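Local coordinates for chemotaxis protein CheX (Desulfovibrio desulfuricans subsp. desulfuricans str. G20, PDB 3HM4), which probably dephosphorylates the phosphorylated response regulator CheY in bacterial chemotaxis, as other CheX-family phosphatases do, at residues A[41-47]-A[123-129]; A[25-29]-A[142-146]; A[49-55]-A[114-120]. All coordinates share one frame; numbering follows the deposited sequence.

Contact 1: residues A[41-47]-A[123-129]; sequences VAKGDVS and MGDGHTI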
ATOM      1  N   VAL A  41      -8.270  -9.498   6.226  1.00 13.88           N
ATOM      2  CA  VAL A  41      -6.955  -8.997   6.517  1.00 11.61           C
ATOM      3  C   VAL A  41      -5.871 -10.034   6.274  1.00 12.46           C
ATOM      4  O   VAL A  41      -6.094 -11.233   6.289  1.00 13.21           O
ATOM      5  CB  VAL A  41      -6.806  -8.594   8.039  1.00 14.04           C
ATOM      6  CG1 VAL A  41      -7.693  -7.396   8.401  1.00 15.41           C
ATOM      7  CG2 VAL A  41      -7.095  -9.796   8.975  1.00 15.82           C
ATOM      8  N   ALA A  42      -4.685  -9.534   5.992  1.00 12.04           N
ATOM      9  CA  ALA A  42      -3.414 -10.250   6.127  1.00 11.95           C
ATOM     10  C   ALA A  42      -2.774  -9.669   7.386  1.00 12.14           C
ATOM     11  O   ALA A  42      -2.705  -8.463   7.500  1.00 14.30           O
ATOM     12  CB  ALA A  42      -2.502 -10.034   4.922  1.00 12.40           C
ATOM     13  N   LYS A  43      -2.339 -10.513   8.325  1.00 11.45           N
ATOM     14  CA  LYS A  43      -1.755 -10.089   9.575  1.00 10.91           C
ATOM     15  C   LYS A  43      -0.301 -10.496   9.607  1.00 12.10           C
ATOM     16  O   LYS A  43       0.059 -11.620   9.389  1.00 13.67           O
ATOM     17  CB  LYS A  43      -2.485 -10.700  10.763  1.00 12.09           C
ATOM     18  CG  LYS A  43      -2.028 -10.139  12.123  1.00 15.79           C
ATOM     19  CD  LYS A  43      -2.803 -10.727  13.209  1.00 17.97           C
ATOM     20  CE  LYS A  43      -2.378 -10.200  14.595  1.00 16.05           C
ATOM     21  NZ  LYS A  43      -2.802  -8.805  14.914  1.00 15.79           N
ATOM     22  N   GLY A  44       0.542  -9.540   9.912  1.00 10.50           N
ATOM     23  CA  GLY A  44       1.948  -9.835   9.985  1.00 11.26           C
ATOM     24  C   GLY A  44       2.786  -8.699  10.457  1.00 10.56           C
ATOM     25  O   GLY A  44       2.278  -7.765  11.025  1.00 10.99           O
ATOM     26  N   ASP A  45       4.091  -8.829  10.208  1.00 10.96           N
ATOM     27  CA  ASP A  45       5.091  -8.027  10.916  1.00 10.30           C
ATOM     28  C   ASP A  45       5.830  -7.014  10.047  1.00  9.77           C
ATOM     29  O   ASP A  45       6.141  -5.910  10.511  1.00 11.69           O
ATOM     30  CB  ASP A  45       5.992  -8.998  11.683  1.00 10.93           C
ATOM     31  CG  ASP A  45       5.177  -9.994  12.510  1.00 10.77           C
ATOM     32  OD1 ASP A  45       4.154  -9.554  13.082  1.00 12.89           O
ATOM     33  OD2 ASP A  45       5.455 -11.216  12.477  1.00 12.54           O
ATOM     34  N   VAL A  46       6.065  -7.384   8.784  1.00  9.77           N
ATOM     35  CA  VAL A  46       6.559  -6.480   7.759  1.00  9.93           C
ATOM     36  C   VAL A  46       5.729  -6.801   6.523  1.00  9.80           C
ATOM     37  O   VAL A  46       5.641  -7.981   6.146  1.00 10.26           O
ATOM     38  CB  VAL A  46       8.041  -6.617   7.456  1.00 11.04           C
ATOM     39  CG1 VAL A  46       8.458  -5.668   6.264  1.00 12.78           C
ATOM     40  CG2 VAL A  46       8.868  -6.326   8.723  1.00 12.69           C
ATOM     41  N   SER A  47       5.109  -5.787   5.916  1.00  9.16           N
ATOM     42  CA  SER A  47       4.424  -5.973   4.658  1.00  9.25           C
ATOM     43  C   SER A  47       4.940  -4.962   3.654  1.00  8.48           C
ATOM     44  O   SER A  47       5.504  -3.928   4.015  1.00 10.14           O
ATOM     45  CB  SER A  47       2.916  -5.806   4.786  1.00  9.35           C
ATOM     46  OG  SER A  47       2.334  -6.759   5.669  1.00 10.52           O
HETATM   47  N   MSE A 123       5.564  -1.507   8.653  1.00  9.85           N
HETATM   48  CA  MSE A 123       6.145  -2.223   9.764  1.00 11.49           C
HETATM   49  C   MSE A 123       5.339  -2.062  11.040  1.00 11.95           C
HETATM   50  O   MSE A 123       4.697  -1.044  11.263  1.00 13.24           O
HETATM   51  CB  MSE A 123       7.565  -1.747  10.003  1.00 12.10           C
HETATM   52  CG  MSE A 123       8.500  -1.846   8.792  1.00 13.23           C
HETATM   53 SE   MSE A 123      10.257  -1.186   9.093  0.75 15.71          SE
HETATM   54  CE  MSE A 123      10.534  -0.272   7.448  1.00 21.05           C
ATOM     55  N   GLY A 124       5.416  -3.080  11.876  1.00 13.03           N
ATOM     56  CA  GLY A 124       4.794  -3.095  13.211  1.00 12.74           C
ATOM     57  C   GLY A 124       4.245  -4.474  13.440  1.00 12.89           C
ATOM     58  O   GLY A 124       3.558  -5.015  12.603  1.00 13.72           O
ATOM     59  N   ASP A 125       4.584  -5.084  14.582  1.00 13.70           N
ATOM     60  CA  ASP A 125       4.186  -6.465  14.815  1.00 13.42           C
ATOM     61  C   ASP A 125       2.662  -6.596  14.819  1.00 13.74           C
ATOM     62  O   ASP A 125       1.952  -5.796  15.456  1.00 14.95           O
ATOM     63  CB  ASP A 125       4.697  -6.973  16.168  1.00 14.99           C
ATOM     64  CG  ASP A 125       6.183  -7.223  16.192  1.00 19.31           C
ATOM     65  OD1 ASP A 125       6.893  -7.004  15.199  1.00 18.98           O
ATOM     66  OD2 ASP A 125       6.647  -7.673  17.265  1.00 22.54           O
ATOM     67  N   GLY A 126       2.157  -7.548  14.040  1.00 13.10           N
ATOM     68  CA  GLY A 126       0.733  -7.820  14.031  1.00 13.51           C
ATOM     69  C   GLY A 126      -0.145  -6.754  13.405  1.00 12.05           C
ATOM     70  O   GLY A 126      -1.351  -6.720  13.668  1.00 14.05           O
ATOM     71  N   HIS A 127       0.451  -5.901  12.564  1.00 11.00           N
ATOM     72  CA  HIS A 127      -0.387  -5.016  11.743  1.00  9.71           C
ATOM     73  C   HIS A 127      -1.220  -5.862  10.784  1.00  9.84           C
ATOM     74  O   HIS A 127      -0.931  -7.023  10.545  1.00 10.87           O
ATOM     75  CB  HIS A 127       0.446  -3.966  10.989  1.00  9.12           C
ATOM     76  CG  HIS A 127       1.267  -4.533   9.872  1.00  9.68           C
ATOM     77  ND1 HIS A 127       2.612  -4.798   9.992  1.00 10.82           N
ATOM     78  CD2 HIS A 127       0.920  -4.877   8.609  1.00  9.47           C
ATOM     79  CE1 HIS A 127       3.045  -5.302   8.841  1.00 11.52           C
ATOM     80  NE2 HIS A 127       2.045  -5.357   7.980  1.00 10.85           N
ATOM     81  N   THR A 128      -2.232  -5.231  10.215  1.00 10.54           N
ATOM     82  CA  THR A 128      -2.976  -5.834   9.160  1.00 10.39           C
ATOM     83  C   THR A 128      -2.971  -4.982   7.910  1.00 10.48           C
ATOM     84  O   THR A 128      -2.927  -3.762   7.970  1.00 11.14           O
ATOM     85  CB  THR A 128      -4.433  -6.131   9.542  1.00 10.55           C
ATOM     86  OG1 THR A 128      -5.117  -4.936   9.898  1.00 12.58           O
ATOM     87  CG2 THR A 128      -4.487  -7.103  10.734  1.00 11.51           C
ATOM     88  N   ILE A 129      -3.068  -5.646   6.760  1.00 10.01           N
ATOM     89  CA  ILE A 129      -3.228  -5.004   5.471  1.00 10.85           C
ATOM     90  C   ILE A 129      -4.428  -5.645   4.790  1.00 10.16           C
ATOM     91  O   ILE A 129      -4.574  -6.877   4.785  1.00 11.56           O
ATOM     92  CB  ILE A 129      -1.942  -5.044   4.624  1.00 14.22           C
ATOM     93  CG1 ILE A 129      -2.138  -4.346   3.266  1.00 15.23           C
ATOM     94  CG2 ILE A 129      -1.451  -6.439   4.404  1.00 17.07           C
ATOM     95  CD1 ILE A 129      -0.802  -3.882   2.588  1.00 20.39           C
TER
HETATM   96  O   HOH W   1       7.326  -5.496  12.916  1.00 22.64           O

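Contact 2: residues A[25-29]-A[142-146]; sequences AGIQP and FKTNH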
ATOM      1  N   ALA A  25      17.689 -13.308  -1.605  1.00 21.16           N
ATOM      2  CA  ALA A  25      17.810 -13.763  -0.232  1.00 22.65           C
ATOM      3  C   ALA A  25      18.299 -15.185  -0.048  1.00 22.75           C
ATOM      4  O   ALA A  25      18.700 -15.515   1.076  1.00 24.84           O
ATOM      5  CB  ALA A  25      16.469 -13.554   0.515  1.00 23.07           C
ATOM      6  N   GLY A  26      18.232 -16.051  -1.059  1.00 21.25           N
ATOM      7  CA  GLY A  26      18.709 -17.420  -0.907  1.00 23.33           C
ATOM      8  C   GLY A  26      17.965 -18.253   0.142  1.00 23.36           C
ATOM      9  O   GLY A  26      18.457 -19.281   0.597  1.00 26.29           O
ATOM     10  N   ILE A  27      16.732 -17.850   0.463  1.00 22.60           N
ATOM     11  CA  ILE A  27      15.926 -18.475   1.503  1.00 20.22           C
ATOM     12  C   ILE A  27      15.112 -19.673   1.020  1.00 17.08           C
ATOM     13  O   ILE A  27      14.314 -20.183   1.797  1.00 17.67           O
ATOM     14  CB  ILE A  27      15.056 -17.408   2.240  1.00 21.92           C
ATOM     15  CG1 ILE A  27      13.978 -16.807   1.315  1.00 19.06           C
ATOM     16  CG2 ILE A  27      15.964 -16.309   2.939  1.00 25.01           C
ATOM     17  CD1 ILE A  27      13.088 -15.848   2.152  1.00 22.31           C
ATOM     18  N   GLN A  28      15.282 -20.108  -0.245  1.00 17.08           N
ATOM     19  CA  GLN A  28      14.633 -21.276  -0.797  1.00 17.86           C
ATOM     20  C   GLN A  28      13.106 -21.197  -0.615  1.00 16.27           C
ATOM     21  O   GLN A  28      12.502 -22.067  -0.003  1.00 17.85           O
ATOM     22  CB  GLN A  28      15.232 -22.574  -0.235  1.00 20.15           C
ATOM     23  CG  GLN A  28      16.687 -22.732  -0.758  1.00 21.97           C
ATOM     24  CD  GLN A  28      17.401 -23.949  -0.216  1.00 25.51           C
ATOM     25  OE1 GLN A  28      17.757 -23.993   0.944  1.00 28.68           O
ATOM     26  NE2 GLN A  28      17.647 -24.912  -1.069  1.00 27.46           N
ATOM     27  N   PRO A  29      12.462 -20.166  -1.197  1.00 16.33           N
ATOM     28  CA  PRO A  29      11.023 -20.039  -1.067  1.00 14.58           C
ATOM     29  C   PRO A  29      10.296 -21.179  -1.783  1.00 15.10           C
ATOM     30  O   PRO A  29      10.653 -21.543  -2.920  1.00 17.59           O
ATOM     31  CB  PRO A  29      10.717 -18.716  -1.733  1.00 14.84           C
ATOM     32  CG  PRO A  29      11.822 -18.547  -2.683  1.00 16.91           C
ATOM     33  CD  PRO A  29      13.016 -19.081  -2.008  1.00 15.74           C
ATOM     34  N   PHE A 142       3.843 -19.150   1.469  1.00 11.26           N
ATOM     35  CA  PHE A 142       5.171 -19.668   1.188  1.00 11.93           C
ATOM     36  C   PHE A 142       5.835 -20.150   2.454  1.00 12.72           C
ATOM     37  O   PHE A 142       5.734 -19.517   3.515  1.00 13.42           O
ATOM     38  CB  PHE A 142       6.105 -18.573   0.622  1.00 12.29           C
ATOM     39  CG  PHE A 142       5.904 -18.266  -0.840  1.00 11.94           C
ATOM     40  CD1 PHE A 142       4.792 -17.540  -1.272  1.00 12.77           C
ATOM     41  CD2 PHE A 142       6.860 -18.640  -1.768  1.00 14.30           C
ATOM     42  CE1 PHE A 142       4.623 -17.231  -2.620  1.00 16.04           C
ATOM     43  CE2 PHE A 142       6.743 -18.305  -3.103  1.00 15.45           C
ATOM     44  CZ  PHE A 142       5.594 -17.597  -3.536  1.00 14.92           C
ATOM     45  N   LYS A 143       6.593 -21.238   2.294  1.00 13.39           N
ATOM     46  CA  LYS A 143       7.592 -21.661   3.272  1.00 14.05           C
ATOM     47  C   LYS A 143       8.949 -21.174   2.769  1.00 14.49           C
ATOM     48  O   LYS A 143       9.158 -20.984   1.574  1.00 14.40           O
ATOM     49  CB  LYS A 143       7.668 -23.178   3.370  1.00 14.96           C
ATOM     50  CG  LYS A 143       6.454 -23.824   3.948  1.00 17.55           C
ATOM     51  CD  LYS A 143       6.667 -25.345   4.178  1.00 22.07           C
ATOM     52  CE  LYS A 143       6.948 -26.134   2.950  1.00 28.47           C
ATOM     53  NZ  LYS A 143       5.847 -26.114   2.001  1.00 36.78           N
ATOM     54  N   THR A 144       9.863 -20.921   3.701  1.00 14.62           N
ATOM     55  CA  THR A 144      11.243 -20.612   3.388  1.00 14.89           C
ATOM     56  C   THR A 144      12.119 -21.283   4.437  1.00 15.01           C
ATOM     57  O   THR A 144      11.631 -21.890   5.402  1.00 16.71           O
ATOM     58  CB  THR A 144      11.547 -19.077   3.376  1.00 16.04           C
ATOM     59  OG1 THR A 144      11.780 -18.558   4.697  1.00 15.44           O
ATOM     60  CG2 THR A 144      10.485 -18.244   2.639  1.00 14.60           C
ATOM     61  N   ASN A 145      13.424 -21.115   4.303  1.00 15.66           N
ATOM     62  CA  ASN A 145      14.335 -21.634   5.331  1.00 16.89           C
ATOM     63  C   ASN A 145      14.241 -20.883   6.661  1.00 16.59           C
ATOM     64  O   ASN A 145      14.728 -21.368   7.674  1.00 18.25           O
ATOM     65  CB  ASN A 145      15.792 -21.524   4.863  1.00 19.59           C
ATOM     66  CG  ASN A 145      16.098 -22.362   3.647  1.00 19.27           C
ATOM     67  OD1 ASN A 145      15.433 -23.365   3.379  1.00 21.28           O
ATOM     68  ND2 ASN A 145      17.194 -21.984   2.924  1.00 22.30           N
ATOM     69  N   HIS A 146      13.606 -19.700   6.658  1.00 15.26           N
ATOM     70  CA  HIS A 146      13.547 -18.818   7.789  1.00 16.75           C
ATOM     71  C   HIS A 146      12.160 -18.255   7.975  1.00 15.37           C
ATOM     72  O   HIS A 146      12.011 -17.057   8.072  1.00 19.80           O
ATOM     73  CB  HIS A 146      14.535 -17.655   7.591  1.00 18.38           C
ATOM     74  CG  HIS A 146      15.953 -18.103   7.485  1.00 20.79           C
ATOM     75  ND1 HIS A 146      16.712 -18.401   8.594  1.00 26.50           N
ATOM     76  CD2 HIS A 146      16.740 -18.338   6.406  1.00 24.72           C
ATOM     77  CE1 HIS A 146      17.911 -18.797   8.202  1.00 30.31           C
ATOM     78  NE2 HIS A 146      17.952 -18.774   6.881  1.00 27.98           N
TER
HETATM   79  O   HOH W   2      18.564 -19.451   3.884  1.00 29.31           O
HETATM   80  O   HOH W   3      12.930 -23.830   2.051  1.00 21.90           O

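Contact 3: residues A[49-55]-A[114-120]; sequences VVGITGH and FQGATPS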
ATOM      1  N   VAL A  49       3.472  -3.324  -0.350  1.00  9.14           N
ATOM      2  CA  VAL A  49       2.364  -3.292  -1.276  1.00  8.74           C
ATOM      3  C   VAL A  49       2.696  -2.382  -2.428  1.00  8.86           C
ATOM      4  O   VAL A  49       3.338  -1.345  -2.227  1.00 10.78           O
ATOM      5  CB  VAL A  49       1.037  -2.902  -0.572  1.00 10.06           C
ATOM      6  CG1 VAL A  49       1.095  -1.521   0.068  1.00 13.11           C
ATOM      7  CG2 VAL A  49      -0.160  -3.034  -1.516  1.00 11.52           C
ATOM      8  N   VAL A  50       2.217  -2.742  -3.617  1.00  8.94           N
ATOM      9  CA  VAL A  50       2.483  -1.971  -4.829  1.00  9.42           C
ATOM     10  C   VAL A  50       1.317  -2.079  -5.779  1.00  9.57           C
ATOM     11  O   VAL A  50       0.875  -3.169  -6.093  1.00 11.38           O
ATOM     12  CB  VAL A  50       3.836  -2.370  -5.510  1.00 10.34           C
ATOM     13  CG1 VAL A  50       3.891  -3.865  -5.992  1.00 12.37           C
ATOM     14  CG2 VAL A  50       4.171  -1.402  -6.646  1.00 13.00           C
ATOM     15  N   GLY A  51       0.836  -0.920  -6.225  1.00  9.09           N
ATOM     16  CA  GLY A  51      -0.294  -0.903  -7.140  1.00  9.40           C
ATOM     17  C   GLY A  51       0.118  -1.165  -8.581  1.00  9.75           C
ATOM     18  O   GLY A  51       1.249  -0.865  -8.991  1.00 10.09           O
ATOM     19  N   ILE A  52      -0.815  -1.730  -9.343  1.00  9.13           N
ATOM     20  CA  ILE A  52      -0.634  -1.961 -10.780  1.00 10.11           C
ATOM     21  C   ILE A  52      -1.863  -1.438 -11.500  1.00  9.73           C
ATOM     22  O   ILE A  52      -2.996  -1.475 -10.990  1.00 10.41           O
ATOM     23  CB  ILE A  52      -0.308  -3.451 -11.092  1.00 12.17           C
ATOM     24  CG1 ILE A  52      -1.451  -4.391 -10.741  1.00 11.30           C
ATOM     25  CG2 ILE A  52       0.998  -3.843 -10.366  1.00 12.23           C
ATOM     26  CD1 ILE A  52      -1.151  -5.848 -11.156  1.00 14.61           C
ATOM     27  N   THR A  53      -1.640  -0.990 -12.735  1.00 10.40           N
ATOM     28  CA  THR A  53      -2.717  -0.438 -13.569  1.00 11.63           C
ATOM     29  C   THR A  53      -2.615  -1.015 -14.996  1.00 11.80           C
ATOM     30  O   THR A  53      -1.541  -1.293 -15.493  1.00 13.08           O
ATOM     31  CB  THR A  53      -2.663   1.077 -13.609  1.00 11.10           C
ATOM     32  OG1 THR A  53      -1.455   1.501 -14.250  1.00 11.12           O
ATOM     33  CG2 THR A  53      -2.754   1.701 -12.184  1.00 11.85           C
ATOM     34  N   GLY A  54      -3.756  -1.146 -15.643  1.00 15.05           N
ATOM     35  CA  GLY A  54      -3.807  -1.707 -17.021  1.00 17.11           C
ATOM     36  C   GLY A  54      -5.227  -1.937 -17.428  1.00 18.67           C
ATOM     37  O   GLY A  54      -6.043  -1.156 -17.042  1.00 17.04           O
ATOM     38  N   HIS A  55      -5.531  -3.047 -18.132  1.00 20.70           N
ATOM     39  CA  HIS A  55      -6.929  -3.328 -18.527  1.00 19.89           C
ATOM     40  C   HIS A  55      -7.871  -3.448 -17.335  1.00 18.59           C
ATOM     41  O   HIS A  55      -9.061  -3.103 -17.415  1.00 18.75           O
ATOM     42  CB  HIS A  55      -7.059  -4.528 -19.501  1.00 18.60           C
ATOM     43  CG  HIS A  55      -6.890  -5.870 -18.850  1.00 17.94           C
ATOM     44  ND1 HIS A  55      -5.659  -6.395 -18.523  1.00 19.75           N
ATOM     45  CD2 HIS A  55      -7.805  -6.810 -18.491  1.00 22.29           C
ATOM     46  CE1 HIS A  55      -5.820  -7.583 -17.973  1.00 20.42           C
ATOM     47  NE2 HIS A  55      -7.111  -7.859 -17.926  1.00 21.90           N
ATOM     48  N   PHE A 114       0.751  -4.034 -17.912  1.00 14.30           N
ATOM     49  CA  PHE A 114       0.463  -3.322 -16.686  1.00 12.82           C
ATOM     50  C   PHE A 114       1.605  -2.381 -16.328  1.00 12.19           C
ATOM     51  O   PHE A 114       2.777  -2.742 -16.502  1.00 13.34           O
ATOM     52  CB  PHE A 114       0.314  -4.279 -15.509  1.00 13.13           C
ATOM     53  CG  PHE A 114      -0.904  -5.128 -15.560  1.00 12.16           C
ATOM     54  CD1 PHE A 114      -0.892  -6.372 -16.182  1.00 15.06           C
ATOM     55  CD2 PHE A 114      -2.082  -4.712 -14.941  1.00 14.25           C
ATOM     56  CE1 PHE A 114      -2.034  -7.171 -16.219  1.00 14.56           C
ATOM     57  CE2 PHE A 114      -3.217  -5.518 -14.981  1.00 16.64           C
ATOM     58  CZ  PHE A 114      -3.184  -6.752 -15.620  1.00 15.85           C
ATOM     59  N   GLN A 115       1.271  -1.199 -15.820  1.00 11.69           N
ATOM     60  CA  GLN A 115       2.238  -0.285 -15.231  1.00 11.74           C
ATOM     61  C   GLN A 115       2.280  -0.562 -13.734  1.00 10.35           C
ATOM     62  O   GLN A 115       1.294  -1.037 -13.150  1.00 11.25           O
ATOM     63  CB  GLN A 115       1.882   1.181 -15.470  1.00 12.70           C
ATOM     64  CG  GLN A 115       1.796   1.534 -16.962  1.00 17.73           C
ATOM     65  CD  GLN A 115       3.058   1.217 -17.749  1.00 30.77           C
ATOM     66  OE1 GLN A 115       4.184   1.412 -17.261  1.00 36.73           O
ATOM     67  NE2 GLN A 115       2.879   0.719 -18.991  1.00 39.79           N
ATOM     68  N   GLY A 116       3.391  -0.196 -13.124  1.00 11.35           N
ATOM     69  CA  GLY A 116       3.602  -0.390 -11.704  1.00 11.64           C
ATOM     70  C   GLY A 116       3.878   0.921 -10.988  1.00 10.44           C
ATOM     71  O   GLY A 116       4.653   1.759 -11.460  1.00 12.48           O
ATOM     72  N   ALA A 117       3.207   1.114  -9.859  1.00  9.52           N
ATOM     73  CA  ALA A 117       3.380   2.248  -9.007  1.00  9.62           C
ATOM     74  C   ALA A 117       4.612   2.053  -8.115  1.00 10.12           C
ATOM     75  O   ALA A 117       5.324   1.063  -8.218  1.00 11.14           O
ATOM     76  CB  ALA A 117       2.088   2.443  -8.181  1.00 12.09           C
ATOM     77  N   THR A 118       4.873   3.013  -7.249  1.00 10.46           N
ATOM     78  CA  THR A 118       5.985   2.879  -6.296  1.00 10.82           C
ATOM     79  C   THR A 118       5.490   2.067  -5.079  1.00 10.64           C
ATOM     80  O   THR A 118       4.348   2.259  -4.614  1.00 10.42           O
ATOM     81  CB  THR A 118       6.511   4.269  -5.856  1.00 11.56           C
ATOM     82  OG1 THR A 118       5.414   5.079  -5.413  1.00 11.97           O
ATOM     83  CG2 THR A 118       7.262   4.962  -7.009  1.00 12.62           C
ATOM     84  N   PRO A 119       6.328   1.158  -4.559  1.00 10.77           N
ATOM     85  CA  PRO A 119       5.896   0.405  -3.377  1.00  9.75           C
ATOM     86  C   PRO A 119       5.885   1.229  -2.095  1.00  9.59           C
ATOM     87  O   PRO A 119       6.516   2.270  -1.997  1.00 10.36           O
ATOM     88  CB  PRO A 119       6.957  -0.717  -3.251  1.00 11.15           C
ATOM     89  CG  PRO A 119       7.652  -0.730  -4.574  1.00 12.42           C
ATOM     90  CD  PRO A 119       7.625   0.670  -5.072  1.00 11.39           C
ATOM     91  N   SER A 120       5.180   0.672  -1.114  1.00  9.75           N
ATOM     92  CA  SER A 120       5.262   1.132   0.271  1.00 10.26           C
ATOM     93  C   SER A 120       5.548  -0.077   1.153  1.00 10.14           C
ATOM     94  O   SER A 120       5.112  -1.200   0.858  1.00 11.24           O
ATOM     95  CB  SER A 120       3.995   1.837   0.767  1.00 11.38           C
ATOM     96  OG  SER A 120       3.810   3.081   0.109  1.00 15.36           O
TER

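Contact 1: residues A[41-47]-A[123-129]
The imidazole of His127 reaches across to Ser47 and is held at both nitrogens. His127 NE2 lies 2.7 Å from Ser47 OG, which sits in the ring plane; either partner could donate, and Ser47 OG continues to Thr63 OG1. His127 ND1 turns back within its own segment and donates to Gly124 O over 2.8 Å, on a carbonyl lone pair. The chi1 of 71° tucks CG between its backbone N and carbonyl carbon, folding the ring over the turn that precedes it, and the two bonds fix its rotation. Gly44 O lies over one face of the His127 ring, 3.1 Å above its plane and offset toward the rim.

That turn, Gly124 to His127, is type II, and Gly126 suits its third position because phi is positive there. The two polar groups of Gly126 are met by different residues: its N gives a 3.0 Å bond to Asp45 OD1, while its O takes Lys43 NZ at 2.8 Å in the carbonyl plane. Lys43 runs extended and bends only at chi4 (74°) to deliver that ammonium group. The acids Asp45 and Asp125 come near each other, but Lys66 serves both: its backbone N hydrogen-bonds to Asp45 OD2 and its NZ forms a salt bridge with Asp125 OD1. A water links Asp45 O with Asp125 OD1.

Farther along, Val41 CG1 packs 3.7 Å from Thr128 CB, beside the paired backbones of Ala42 and Ile129. Asp45 and Val46, both facing Phe64, form a classic beta bulge, placed where a two-stranded antiparallel ribbon turns a corner into the main sheet.

Contact 2: residues A[25-29]-A[142-146]
Ile27 lays its CG1-CD1 arm over the methyl side of Thr144, with Ile27 CD1 3.6 Å from Thr144 CG2. Its chi1 of 67° sets CG1 between the backbone N and carbonyl carbon and leaves CG2 for the ring of His146. A branched aliphatic chain suits this buried place, since it covers two neighbours at once. Thr144 has a double role: its methyl packs, while Thr144 OG1 accepts from His146 N at 2.9 Å, forming an ST turn, and also bonds with Gly147 O.

The turn presents Asn145 N to Ile27 O, a 2.8 Å bond. Beside it the amides of Gln28 and Asn145 meet with their planes 82° apart. Asn145 ND2 donates at 2.9 Å to a lone pair of Gln28 OE1, which lies in the amide plane of Asn145. Water extends this polar rim: one molecule gives hydrogens to Gln28 O and Asn145 OD1, and another accepts from Asn145 ND2 and donates to Gly26 O.

Pro29 CB approaches Phe142 CD2 to 3.9 Å, joining the rim to more buried packing. Gly26, with positive phi, lets the chain leave helix 10-25 and enter this loop. Ile27 and Thr144 face Val72 and Cys68 of helix 66-77, Pro29 and Phe142 pack against helix 10-25, and Phe142 stacks on Phe149 of strand 149-155, the partner of strand 138-143 in the sheet.

Contact 3: residues A[49-55]-A[114-120]
Segments 49-55 and 114-120 run antiparallel, but the register slips by one residue between the Val49-Ser120 pair and the Ile52-Gly116 pair, leaving two short ladders. Across the slip the backbones are still joined by Ala117 N to Gly51 O, a nearly straight bond of 2.9 Å with an N-H...O angle of 177°. Val49 and Ser120 bond reciprocally at one end, as do Thr53 and Gln115 at the other.

Val50 spans the irregular part. Val50 CG2, anti to the backbone N, closes to 3.1 Å from Ala117 O, a tight contact, and lies 4.1 Å from Pro119 CG. The small Ala117 fits by setting its CB against Gly51 O.

At the far end Phe114 is the main apolar group. Phe114 CD2 rests 3.5 Å from Thr53 O and meets Ile52 CD1 at 4.1 Å, while Phe114 CZ comes 3.6 Å from His55 CE1. The imidazole and phenyl planes are turned 56° to each other, so the rings meet obliquely. Gly54, lacking a side chain, lets the phenyl ring lie close to the backbone. Leu107 of helix 84-109 and Leu155 of strand 149-155 also touch Phe114, and Arg104 binds its carbonyl oxygen.

On the other face, Thr53 OG1 lies 3.6 Å from Gln115 CB and hydrogen-bonds to Thr53 OG1 of the second subunit. Ser120 pairs with a strand of that subunit, carrying the sheet across the interface. In and beside the slip, Gly51 N, Thr118 O and Ser120 OG hydrogen-bond to an unidentified ligand, probably from the crystallisation liquor. The chemistry thus differs by face: Val50, Ile52 and Phe114 pack on helix 84-109, whereas Val49, Thr53 and Ser120 meet the second subunit through both packing and polar bonds.

From the N terminus, the chain leaves helix 10-25 at 25-29, later to be met by 142-146, so contact 2 closes the widest loop. Inside it, contact 1 joins 41-47 to 123-129, and inside that contact 3 joins 49-55 to 114-120; the three nest without crossing. The innermost loop carries strand 58-64 and helices 66-77 and 84-109. Contacts 1 and 3 touch where Ile129 CD1 packs 3.8 Å from Val49 CB, and both adjoin the second subunit. Contact 2 lies across the chain's centre from contact 3, joining the loop after helix 10-25 to the end of strand 138-143, toward the other edge of the main sheet in strand order.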